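Local coordinates for beta-N-acetylhexosaminidase (Streptomyces plicatus, PDB 1JAK), which hydrolyses terminal N-acetylhexosamine residues from glycoconjugates as a family 20 beta-N-acetylhexosaminidase, probably by substrate-assisted catalysis, at residues A[231-236]-A[247-252]; A[190-195]-A[313-318]; A[49-52]-A[57-60]; A[109-112]-A[118-121]; A[368-373]-A[420-425]. All coordinates share one frame; numbering follows the deposited sequence.

Overall arrangement
Interactions 1, 2 and 5 belong to the catalytic TIM barrel, interactions 3 and 4 to the smaller alpha/beta domain. Interactions 1 and 2, centres about 9 Å apart, reach adjacent barrel strands and are tied by a hydrogen bond between E250 OE1 and H192 NE2 (2.7 Å). Interaction 2 lies in the barrel interior, the H315 side chain about 7 Å from the bound isofagomine-type inhibitor. Interaction 5 is on the surface, the R422 side chain about 14 Å from that inhibitor. Interactions 3 and 4, centres about 10 Å apart, meet through V60 CG1 and L119 CB at 4.0 Å. The centres of interactions 2 and 4 are about 30 Å apart, their nearest atoms about 8 Å.

Interaction 1 (A[231-236]-A[247-252]); sequences AEYKEI and VVPEID
The outer layer of the TIM barrel meets its third strand where Y233, on helix 230-242, reaches V247 and P249 of strand 246-250. The backbones are well apart, 10.1 Å between the CA atoms of Y233 and P249, and the tyrosine bridges the gap with the length of its ring. Its CG is anti to the backbone N (chi1 -172°), which swings the phenol off the helix and down to the strand. The hydroxyl end does the touching: OH of Y233 lies 3.1 Å from CB of P249, a tight approach, and 3.3 Å from CG1 of V247. Behind it, CZ of Y233 is 4.2 Å from the same two carbons, which meet the ring obliquely. V247 comes at the tyrosine from the opposite direction, whereas the proline ring lies across it at about a right angle, with CG 3.8 Å from the Y233 OH. In the beta/alpha barrel this is the usual division of a strand: V247 and P249 face the surrounding helices, and V248 and E250 point the other way, E250 to the barrel interior, where its carboxylate bonds H194 and W350. L193 on the adjacent strand widens the apolar patch, touching Y233, I236 and V247. L305 of helix 292-307 packs on P249, and I203 from a loop on Y233.

Interaction 2 (A[190-195]-A[313-318]); sequences KLHLHL and YLHIGG
H192 reaches from the second barrel strand to H315 on the fourth, ring over ring. From CB the chain leaves with CG anti to the backbone N (chi1 174°), which carries the imidazole toward the other histidine. Of the ring atoms, H192 ND1 is 4.0 Å from H315 CD2 and hydrogen-bonds E444. H192 CE1 makes the closest approach, 3.4 Å to H315 CD2 over the ring face, and H192 NE2, 3.6 Å from H315 CD2, bonds E250. The planes are 17° apart and the centroids 4.5 Å, an offset pair with little overlap. H315 is fixed at both nitrogens: G317 N donates in the ring plane to H315 ND1 (3.1 Å), while NE2 bonds Q365. With an alanine in place of H315, the face of H192 would probably lose its cover, and G317 N and Q365 would each lose a hydrogen-bond partner. Toward the start of the strands, K190 CE rests 3.8 Å from Y313 CE2, its ammonium bonding the carbonyl of A158, and a water joins K190 NZ weakly to the Y313 hydroxyl. W350 of the sugar pocket also meets H315, so the pair belongs to the polar interior of a TIM barrel, beneath the active site at the strand ends.

Interaction 3 (A[49-52]-A[57-60]); sequences IRVD and ARRV
V51, A57, the backbone of D52 and the root of R58 form the close-packed part of this contact, the guanidinium of R58 and the carboxylate of D52 its looser margin. In the packed part, V51 points at the first turns of the helix. Its CB is 4.1 Å from the A57 CB, and V51 CG1 rests 3.8 Å from the A57 carbonyl oxygen. CG1 is anti to the carbonyl carbon (chi1 -59°), which places V51 CG2 between the backbone N and the carbonyl carbon, against R58 CG at 3.6 Å. The two side chains cross there at about a right angle. The methyl of A57 also sits against the backbone that follows the strand, A57 CB being 3.5 Å from D52 O and 3.9 Å from D52 CB. Beyond this the fit slackens. The R58 chain runs extended to its guanidinium, whose NH1 is 4.0 Å from D52 O, obliquely placed, and its salt bridge is with D53 in the connecting turn. D52 likewise turns its carboxylate to other partners, R87 and the backbone N of L90. Both residues are partly exposed. The contact closes the first half of a beta-alpha-beta unit, strand 49-50, helix 55-72 and parallel strand 78-79. V51 also packs on L88 of strand 86-90, and V60, about one turn after A57, reaches L88 and helix 116-129.

Interaction 4 (A[109-112]-A[118-121]); sequences VTIT and GLFH
The hydroxyl OG1 of T112 is hydrogen-bonded by NH1 of R89 from the neighbouring strand, while the backbone of the same threonine is touched by L119, whose CD2 is 4.3 Å from T112 C. The side chain of T112 points away from the helix, so its polar end faces R89 and its carbonyl carbon faces the leucine. The main meeting is one residue earlier, between I111 and L119, whose CA atoms are 6.3 Å apart. The I111 branch that does the touching is CG2, anti to the backbone N and therefore turned to the helix. It lies 3.9 Å from CD2 of L119 and 4.0 Å from the L119 CA, so that the methyl settles against the leucine and the helix backbone beneath it. The two side chains cross obliquely. From L119, CG departs anti to the carbonyl carbon (chi1 -64°), and its CD2 branch comes back over the strand to stand 3.4 Å from the carbonyl oxygen of I111. That carbonyl belongs to the backbone of a parallel strand pair, where I111 bonds with R87 and R89. L88 and L102 of the flanking strands add to the apolar surface round I111, and L90 to that round L119. F120 and H121 leave the helix toward the catalytic domain, meeting H244 and W474. Helix 116-129, entered through a short turn from strand 108-113, thus covers one face of the mixed sheet, as expected for the alpha/beta domain that accompanies the barrel in family 20 enzymes.

Interaction 5 (A[368-373]-A[420-425]); sequences GLDRTG and VQRSYD
Residues L369 to T372 make a type I beta turn, closed by T372 N to L369 O at 3.1 Å, and D370 at its second position faces R422 on the short helix 420-424. Inside the turn, L369 N also gives a nearly straight bond to T372 OG1, 2.8 Å long. Across the contact a single salt bridge forms, R422 NH2 to D370 OD2 at 3.1 Å, but as a hydrogen bond it is weak, bent to 136°. The carboxylate and guanidinium planes stand 65° apart. R422 reaches over by an extended chain, CG anti to the backbone N (chi1 -176°). In the barrel, the turn belongs to the loop after the sixth strand, 363-366, and the helix to the long connection between the seventh and eighth. D396 is the stronger acidic partner of R422 NH2 and also takes the D370 backbone N, while R397 pairs with D370 OD1. A leucine in place of R422 would probably leave D370 OD2 and D396 without this shared positive charge. Within the turn, L369 CD2 sits over one face of the R371 guanidinium, near the rim and 3.4 Å above its plane, and R371 NH2 bonds the carbonyl of W414, a residue of the inhibitor pocket.

Interaction 1 (A[231-236]-A[247-252])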
# COMPACT_ATOMS: atom_id res chain seq x y z
N ALA A 231 10.23 12.50 14.60
CA ALA A 231 10.03 13.54 13.60
C ALA A 231 9.99 12.97 12.18
O ALA A 231 9.14 13.34 11.38
CB ALA A 231 11.14 14.59 13.70
N GLU A 232 10.92 12.07 11.88
CA GLU A 232 10.94 11.46 10.55
C GLU A 232 9.67 10.67 10.32
O GLU A 232 9.09 10.72 9.23
CB GLU A 232 12.14 10.52 10.40
CG GLU A 232 13.46 11.23 10.16
CD GLU A 232 14.60 10.27 10.01
OE1 GLU A 232 14.87 9.52 10.96
OE2 GLU A 232 15.24 10.26 8.93
N TYR A 233 9.23 9.94 11.34
CA TYR A 233 8.01 9.16 11.21
C TYR A 233 6.82 10.07 10.95
O TYR A 233 5.97 9.78 10.12
CB TYR A 233 7.76 8.33 12.47
CG TYR A 233 6.61 7.38 12.28
CD1 TYR A 233 6.75 6.25 11.47
CD2 TYR A 233 5.37 7.62 12.86
CE1 TYR A 233 5.68 5.40 11.23
CE2 TYR A 233 4.29 6.77 12.63
CZ TYR A 233 4.46 5.66 11.81
OH TYR A 233 3.41 4.82 11.56
N LYS A 234 6.76 11.18 11.68
CA LYS A 234 5.68 12.14 11.51
C LYS A 234 5.66 12.67 10.07
O LYS A 234 4.60 12.88 9.49
CB LYS A 234 5.83 13.32 12.48
CG LYS A 234 5.74 12.96 13.95
CD LYS A 234 5.93 14.20 14.81
CE LYS A 234 6.08 13.85 16.28
NZ LYS A 234 6.32 15.07 17.11
N GLU A 235 6.85 12.88 9.51
CA GLU A 235 6.97 13.38 8.14
C GLU A 235 6.47 12.34 7.14
O GLU A 235 5.85 12.68 6.14
CB GLU A 235 8.43 13.76 7.85
CG GLU A 235 8.72 14.17 6.40
CD GLU A 235 7.86 15.32 5.89
OE1 GLU A 235 7.25 16.05 6.71
OE2 GLU A 235 7.80 15.51 4.66
N ILE A 236 6.76 11.07 7.40
CA ILE A 236 6.28 10.01 6.51
C ILE A 236 4.75 10.00 6.55
O ILE A 236 4.09 9.89 5.52
CB ILE A 236 6.82 8.62 6.94
CG1 ILE A 236 8.33 8.55 6.68
CG2 ILE A 236 6.09 7.52 6.17
CD1 ILE A 236 8.97 7.23 7.10
N VAL A 247 -1.60 5.71 7.21
CA VAL A 247 -0.49 4.85 7.63
C VAL A 247 -0.91 3.89 8.74
O VAL A 247 -1.45 4.30 9.76
CB VAL A 247 0.71 5.69 8.12
CG1 VAL A 247 1.82 4.78 8.65
CG2 VAL A 247 1.25 6.53 6.97
N VAL A 248 -0.65 2.61 8.49
CA VAL A 248 -0.95 1.54 9.43
C VAL A 248 0.40 0.99 9.88
O VAL A 248 1.03 0.21 9.17
CB VAL A 248 -1.76 0.42 8.76
CG1 VAL A 248 -2.03 -0.70 9.76
CG2 VAL A 248 -3.08 0.98 8.23
N PRO A 249 0.87 1.41 11.07
CA PRO A 249 2.16 0.93 11.56
C PRO A 249 2.04 -0.44 12.19
O PRO A 249 1.01 -0.78 12.77
CB PRO A 249 2.52 1.99 12.60
CG PRO A 249 1.18 2.26 13.23
CD PRO A 249 0.26 2.36 12.02
N GLU A 250 3.10 -1.23 12.08
CA GLU A 250 3.12 -2.57 12.67
C GLU A 250 4.35 -2.79 13.53
O GLU A 250 5.48 -2.53 13.10
CB GLU A 250 3.09 -3.67 11.60
CG GLU A 250 3.02 -5.09 12.20
CD GLU A 250 3.32 -6.20 11.19
OE1 GLU A 250 3.28 -5.94 9.97
OE2 GLU A 250 3.60 -7.34 11.63
N ILE A 251 4.11 -3.27 14.75
CA ILE A 251 5.17 -3.65 15.67
C ILE A 251 4.79 -5.11 15.90
O ILE A 251 3.83 -5.42 16.60
CB ILE A 251 5.12 -2.88 17.00
CG1 ILE A 251 5.47 -1.41 16.77
CG2 ILE A 251 6.11 -3.51 17.99
CD1 ILE A 251 6.86 -1.18 16.20
N ASP A 252 5.54 -6.01 15.27
CA ASP A 252 5.25 -7.44 15.34
C ASP A 252 5.52 -8.06 16.72
O ASP A 252 6.57 -7.83 17.31
CB ASP A 252 6.07 -8.18 14.28
CG ASP A 252 5.39 -9.43 13.77
OD1 ASP A 252 4.55 -10.00 14.50
OD2 ASP A 252 5.70 -9.85 12.63

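Interaction 2 (A[190-195]-A[313-318])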
# COMPACT_ATOMS: atom_id res chain seq x y z
N LYS A 190 -4.15 2.94 1.91
CA LYS A 190 -3.52 2.63 3.18
C LYS A 190 -2.08 2.18 2.94
O LYS A 190 -1.80 1.50 1.95
CB LYS A 190 -4.32 1.55 3.92
CG LYS A 190 -5.65 2.10 4.43
CD LYS A 190 -6.56 1.03 4.98
CE LYS A 190 -7.84 1.64 5.56
NZ LYS A 190 -8.70 2.31 4.53
N LEU A 191 -1.19 2.61 3.82
CA LEU A 191 0.22 2.24 3.73
C LEU A 191 0.59 1.54 5.03
O LEU A 191 0.64 2.17 6.09
CB LEU A 191 1.11 3.47 3.55
CG LEU A 191 2.61 3.16 3.48
CD1 LEU A 191 2.93 2.46 2.16
CD2 LEU A 191 3.43 4.44 3.61
N HIS A 192 0.82 0.24 4.93
CA HIS A 192 1.19 -0.59 6.06
C HIS A 192 2.72 -0.59 6.15
O HIS A 192 3.40 -0.96 5.19
CB HIS A 192 0.63 -2.00 5.82
CG HIS A 192 1.04 -3.03 6.84
ND1 HIS A 192 0.74 -4.37 6.68
CD2 HIS A 192 1.77 -2.94 7.98
CE1 HIS A 192 1.26 -5.05 7.68
NE2 HIS A 192 1.89 -4.21 8.48
N LEU A 193 3.26 -0.15 7.28
CA LEU A 193 4.71 -0.13 7.46
C LEU A 193 5.11 -1.18 8.49
O LEU A 193 4.64 -1.14 9.63
CB LEU A 193 5.17 1.26 7.93
CG LEU A 193 5.05 2.40 6.92
CD1 LEU A 193 5.46 3.72 7.57
CD2 LEU A 193 5.93 2.11 5.71
N HIS A 194 5.97 -2.11 8.08
CA HIS A 194 6.45 -3.16 8.96
C HIS A 194 7.70 -2.56 9.62
O HIS A 194 8.81 -2.67 9.10
CB HIS A 194 6.81 -4.40 8.13
CG HIS A 194 7.03 -5.64 8.94
ND1 HIS A 194 6.00 -6.37 9.48
CD2 HIS A 194 8.17 -6.29 9.29
CE1 HIS A 194 6.49 -7.41 10.13
NE2 HIS A 194 7.81 -7.38 10.03
N LEU A 195 7.48 -1.91 10.77
CA LEU A 195 8.52 -1.19 11.50
C LEU A 195 9.48 -1.97 12.39
O LEU A 195 10.46 -1.40 12.87
CB LEU A 195 7.86 -0.09 12.33
CG LEU A 195 7.09 0.99 11.57
CD1 LEU A 195 6.34 1.86 12.56
CD2 LEU A 195 8.06 1.83 10.74
N TYR A 313 -5.90 2.57 12.79
CA TYR A 313 -5.36 1.24 13.07
C TYR A 313 -3.95 1.10 13.61
O TYR A 313 -3.09 1.95 13.38
CB TYR A 313 -5.47 0.42 11.78
CG TYR A 313 -6.79 0.61 11.07
CD1 TYR A 313 -7.93 -0.08 11.49
CD2 TYR A 313 -6.91 1.52 10.02
CE1 TYR A 313 -9.16 0.14 10.88
CE2 TYR A 313 -8.14 1.74 9.39
CZ TYR A 313 -9.26 1.05 9.83
OH TYR A 313 -10.48 1.27 9.24
N LEU A 314 -3.72 -0.00 14.31
CA LEU A 314 -2.41 -0.32 14.86
C LEU A 314 -2.27 -1.83 14.68
O LEU A 314 -3.05 -2.61 15.22
CB LEU A 314 -2.35 0.05 16.35
CG LEU A 314 -0.97 0.09 17.01
CD1 LEU A 314 -0.38 -1.30 17.12
CD2 LEU A 314 -0.06 1.01 16.22
N HIS A 315 -1.27 -2.23 13.89
CA HIS A 315 -1.01 -3.63 13.57
C HIS A 315 -0.04 -4.23 14.59
O HIS A 315 1.06 -3.71 14.79
CB HIS A 315 -0.39 -3.69 12.16
CG HIS A 315 -0.63 -4.96 11.41
ND1 HIS A 315 -0.31 -6.21 11.91
CD2 HIS A 315 -1.10 -5.18 10.15
CE1 HIS A 315 -0.56 -7.13 11.00
NE2 HIS A 315 -1.04 -6.53 9.92
N ILE A 316 -0.44 -5.33 15.24
CA ILE A 316 0.44 -5.97 16.22
C ILE A 316 1.05 -7.27 15.70
O ILE A 316 1.67 -8.02 16.46
CB ILE A 316 -0.29 -6.25 17.57
CG1 ILE A 316 -1.49 -7.17 17.35
CG2 ILE A 316 -0.73 -4.93 18.20
CD1 ILE A 316 -2.21 -7.56 18.64
N GLY A 317 0.89 -7.53 14.41
CA GLY A 317 1.46 -8.73 13.81
C GLY A 317 0.86 -10.03 14.30
O GLY A 317 -0.34 -10.25 14.16
N GLY A 318 1.70 -10.91 14.85
CA GLY A 318 1.21 -12.18 15.36
C GLY A 318 1.56 -13.38 14.49
O GLY A 318 1.18 -14.51 14.79
O HOH W 1 -10.87 1.22 6.51

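Interaction 3 (A[49-52]-A[57-60])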
# COMPACT_ATOMS: atom_id res chain seq x y z
N ILE A 49 -5.59 25.69 -13.72
CA ILE A 49 -6.22 24.65 -12.91
C ILE A 49 -7.11 25.40 -11.93
O ILE A 49 -6.62 26.07 -11.02
CB ILE A 49 -5.17 23.81 -12.14
CG1 ILE A 49 -4.36 22.97 -13.13
CG2 ILE A 49 -5.86 22.91 -11.12
CD1 ILE A 49 -3.15 22.30 -12.52
N ARG A 50 -8.42 25.30 -12.14
CA ARG A 50 -9.40 25.97 -11.29
C ARG A 50 -9.83 25.05 -10.16
O ARG A 50 -10.23 23.91 -10.41
CB ARG A 50 -10.61 26.37 -12.13
CG ARG A 50 -11.77 27.00 -11.35
CD ARG A 50 -11.41 28.35 -10.76
NE ARG A 50 -12.59 29.15 -10.46
CZ ARG A 50 -13.47 28.88 -9.50
NH1 ARG A 50 -13.31 27.83 -8.72
NH2 ARG A 50 -14.53 29.67 -9.33
N VAL A 51 -9.74 25.55 -8.93
CA VAL A 51 -10.13 24.77 -7.76
C VAL A 51 -11.07 25.60 -6.89
O VAL A 51 -11.23 26.80 -7.11
CB VAL A 51 -8.90 24.40 -6.90
CG1 VAL A 51 -7.92 23.58 -7.72
CG2 VAL A 51 -8.23 25.67 -6.37
N ASP A 52 -11.71 24.95 -5.92
CA ASP A 52 -12.61 25.66 -5.02
C ASP A 52 -11.77 26.51 -4.08
O ASP A 52 -10.59 26.23 -3.87
CB ASP A 52 -13.46 24.69 -4.22
CG ASP A 52 -14.32 23.81 -5.09
OD1 ASP A 52 -14.94 24.33 -6.04
OD2 ASP A 52 -14.39 22.59 -4.83
N ALA A 57 -8.86 21.87 -1.50
CA ALA A 57 -9.02 21.91 -2.95
C ALA A 57 -7.72 22.37 -3.61
O ALA A 57 -7.21 21.71 -4.53
CB ALA A 57 -10.16 22.85 -3.32
N ARG A 58 -7.17 23.49 -3.14
CA ARG A 58 -5.93 24.01 -3.69
C ARG A 58 -4.81 23.00 -3.55
O ARG A 58 -3.91 22.93 -4.39
CB ARG A 58 -5.52 25.31 -2.99
CG ARG A 58 -6.34 26.53 -3.39
CD ARG A 58 -5.61 27.81 -2.99
NE ARG A 58 -6.34 29.02 -3.37
CZ ARG A 58 -7.50 29.39 -2.84
NH1 ARG A 58 -8.07 28.64 -1.91
NH2 ARG A 58 -8.10 30.51 -3.25
N ARG A 59 -4.86 22.22 -2.48
CA ARG A 59 -3.84 21.21 -2.21
C ARG A 59 -3.79 20.18 -3.34
O ARG A 59 -2.71 19.79 -3.79
CB ARG A 59 -4.14 20.52 -0.89
CG ARG A 59 -3.02 19.68 -0.33
CD ARG A 59 -2.79 20.04 1.13
NE ARG A 59 -4.06 20.11 1.86
CZ ARG A 59 -4.19 20.62 3.08
NH1 ARG A 59 -3.13 21.10 3.72
NH2 ARG A 59 -5.39 20.65 3.66
N VAL A 60 -4.96 19.74 -3.79
CA VAL A 60 -5.01 18.75 -4.86
C VAL A 60 -4.61 19.43 -6.17
O VAL A 60 -3.98 18.82 -7.03
CB VAL A 60 -6.43 18.16 -5.02
CG1 VAL A 60 -6.43 17.10 -6.12
CG2 VAL A 60 -6.90 17.57 -3.70

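Interaction 4 (A[109-112]-A[118-121])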
# COMPACT_ATOMS: atom_id res chain seq x y z
N VAL A 109 -11.46 19.70 -18.90
CA VAL A 109 -11.58 18.49 -18.10
C VAL A 109 -12.07 18.91 -16.72
O VAL A 109 -11.51 19.82 -16.11
CB VAL A 109 -10.23 17.75 -17.94
CG1 VAL A 109 -10.35 16.65 -16.90
CG2 VAL A 109 -9.82 17.15 -19.28
N THR A 110 -13.12 18.26 -16.25
CA THR A 110 -13.66 18.56 -14.94
C THR A 110 -13.73 17.31 -14.09
O THR A 110 -14.29 16.29 -14.50
CB THR A 110 -15.08 19.15 -15.03
OG1 THR A 110 -15.04 20.37 -15.78
CG2 THR A 110 -15.63 19.44 -13.64
N ILE A 111 -13.13 17.38 -12.90
CA ILE A 111 -13.14 16.27 -11.97
C ILE A 111 -14.00 16.73 -10.80
O ILE A 111 -13.69 17.73 -10.14
CB ILE A 111 -11.73 15.93 -11.46
CG1 ILE A 111 -10.88 15.42 -12.63
CG2 ILE A 111 -11.80 14.87 -10.36
CD1 ILE A 111 -9.42 15.16 -12.28
N THR A 112 -15.09 16.01 -10.56
CA THR A 112 -16.01 16.36 -9.48
C THR A 112 -16.04 15.25 -8.43
O THR A 112 -16.05 14.07 -8.77
CB THR A 112 -17.44 16.55 -10.03
OG1 THR A 112 -17.43 17.54 -11.07
CG2 THR A 112 -18.38 17.00 -8.92
N GLY A 118 -11.42 12.11 -3.37
CA GLY A 118 -12.03 11.78 -4.64
C GLY A 118 -11.36 12.54 -5.78
O GLY A 118 -11.11 11.98 -6.85
N LEU A 119 -11.09 13.82 -5.55
CA LEU A 119 -10.42 14.64 -6.56
C LEU A 119 -9.05 14.04 -6.83
O LEU A 119 -8.60 13.95 -7.97
CB LEU A 119 -10.26 16.08 -6.06
CG LEU A 119 -11.53 16.88 -5.81
CD1 LEU A 119 -11.17 18.27 -5.31
CD2 LEU A 119 -12.35 16.97 -7.09
N PHE A 120 -8.37 13.63 -5.76
CA PHE A 120 -7.04 13.04 -5.85
C PHE A 120 -7.07 11.78 -6.72
O PHE A 120 -6.22 11.58 -7.58
CB PHE A 120 -6.52 12.71 -4.45
CG PHE A 120 -5.07 12.33 -4.42
CD1 PHE A 120 -4.08 13.30 -4.45
CD2 PHE A 120 -4.69 10.99 -4.33
CE1 PHE A 120 -2.73 12.95 -4.41
CE2 PHE A 120 -3.35 10.63 -4.29
CZ PHE A 120 -2.36 11.61 -4.33
N HIS A 121 -8.07 10.94 -6.49
CA HIS A 121 -8.20 9.71 -7.27
C HIS A 121 -8.50 10.06 -8.72
O HIS A 121 -8.03 9.38 -9.64
CB HIS A 121 -9.30 8.83 -6.66
CG HIS A 121 -8.94 8.31 -5.30
ND1 HIS A 121 -9.89 7.96 -4.37
CD2 HIS A 121 -7.74 8.08 -4.72
CE1 HIS A 121 -9.29 7.54 -3.27
NE2 HIS A 121 -7.99 7.61 -3.46

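Interaction 5 (A[368-373]-A[420-425])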
# COMPACT_ATOMS: atom_id res chain seq x y z
N GLY A 368 -2.61 -16.60 3.79
CA GLY A 368 -2.58 -18.00 3.43
C GLY A 368 -2.44 -18.22 1.94
O GLY A 368 -2.34 -17.27 1.17
N LEU A 369 -2.46 -19.49 1.52
CA LEU A 369 -2.29 -19.84 0.11
C LEU A 369 -3.38 -20.82 -0.34
O LEU A 369 -4.17 -21.29 0.47
CB LEU A 369 -0.92 -20.50 -0.10
CG LEU A 369 0.37 -19.76 0.28
CD1 LEU A 369 0.46 -19.55 1.79
CD2 LEU A 369 1.56 -20.58 -0.19
N ASP A 370 -3.41 -21.13 -1.64
CA ASP A 370 -4.39 -22.08 -2.17
C ASP A 370 -4.27 -23.40 -1.41
O ASP A 370 -5.27 -24.02 -1.06
CB ASP A 370 -4.11 -22.38 -3.65
CG ASP A 370 -4.71 -21.35 -4.60
OD1 ASP A 370 -5.19 -20.29 -4.13
OD2 ASP A 370 -4.68 -21.61 -5.82
N ARG A 371 -3.03 -23.81 -1.17
CA ARG A 371 -2.72 -25.07 -0.50
C ARG A 371 -2.90 -25.11 1.02
O ARG A 371 -2.78 -26.18 1.62
CB ARG A 371 -1.29 -25.48 -0.83
CG ARG A 371 -0.25 -24.65 -0.08
CD ARG A 371 1.11 -24.73 -0.73
NE ARG A 371 2.14 -24.09 0.09
CZ ARG A 371 3.33 -23.74 -0.36
NH1 ARG A 371 3.66 -23.95 -1.63
NH2 ARG A 371 4.22 -23.18 0.46
N THR A 372 -3.16 -23.97 1.64
CA THR A 372 -3.33 -23.92 3.08
C THR A 372 -4.39 -24.93 3.53
O THR A 372 -5.42 -25.10 2.87
CB THR A 372 -3.72 -22.50 3.53
OG1 THR A 372 -2.62 -21.62 3.27
CG2 THR A 372 -4.06 -22.46 5.02
N GLY A 373 -4.11 -25.63 4.63
CA GLY A 373 -5.03 -26.63 5.14
C GLY A 373 -6.41 -26.06 5.42
O GLY A 373 -6.54 -24.91 5.82
N VAL A 420 2.26 -12.74 -13.20
CA VAL A 420 1.29 -11.66 -13.23
C VAL A 420 -0.17 -12.12 -13.25
O VAL A 420 -1.00 -11.58 -12.51
CB VAL A 420 1.56 -10.74 -14.42
CG1 VAL A 420 0.61 -9.55 -14.40
CG2 VAL A 420 3.01 -10.26 -14.37
N GLN A 421 -0.50 -13.11 -14.07
CA GLN A 421 -1.89 -13.55 -14.11
C GLN A 421 -2.35 -14.12 -12.77
O GLN A 421 -3.44 -13.80 -12.30
CB GLN A 421 -2.12 -14.59 -15.22
CG GLN A 421 -3.57 -15.08 -15.24
CD GLN A 421 -3.91 -15.95 -16.44
OE1 GLN A 421 -3.05 -16.28 -17.26
NE2 GLN A 421 -5.17 -16.33 -16.54
N ARG A 422 -1.53 -14.96 -12.15
CA ARG A 422 -1.92 -15.55 -10.87
C ARG A 422 -2.19 -14.48 -9.82
O ARG A 422 -3.14 -14.58 -9.04
CB ARG A 422 -0.83 -16.50 -10.35
CG ARG A 422 -1.23 -17.20 -9.05
CD ARG A 422 -0.13 -18.10 -8.51
NE ARG A 422 -0.58 -18.85 -7.33
CZ ARG A 422 -1.42 -19.88 -7.38
NH1 ARG A 422 -1.92 -20.29 -8.54
NH2 ARG A 422 -1.78 -20.49 -6.26
N SER A 423 -1.37 -13.44 -9.81
CA SER A 423 -1.53 -12.36 -8.84
C SER A 423 -2.84 -11.59 -9.01
O SER A 423 -3.42 -11.12 -8.03
CB SER A 423 -0.35 -11.39 -8.95
OG SER A 423 -0.42 -10.38 -7.96
N TYR A 424 -3.30 -11.50 -10.25
CA TYR A 424 -4.52 -10.76 -10.58
C TYR A 424 -5.81 -11.56 -10.69
O TYR A 424 -6.88 -11.10 -10.29
CB TYR A 424 -4.31 -10.03 -11.92
CG TYR A 424 -5.54 -9.35 -12.49
CD1 TYR A 424 -5.93 -8.09 -12.06
CD2 TYR A 424 -6.32 -9.99 -13.46
CE1 TYR A 424 -7.06 -7.46 -12.58
CE2 TYR A 424 -7.46 -9.37 -13.99
CZ TYR A 424 -7.83 -8.11 -13.54
OH TYR A 424 -8.93 -7.48 -14.06
N ASP A 425 -5.70 -12.77 -11.23
CA ASP A 425 -6.85 -13.61 -11.51
C ASP A 425 -7.62 -14.30 -10.38
O ASP A 425 -7.67 -15.53 -10.31
CB ASP A 425 -6.44 -14.65 -12.56
CG ASP A 425 -7.56 -14.95 -13.54
OD1 ASP A 425 -8.61 -14.28 -13.49
OD2 ASP A 425 -7.37 -15.86 -14.38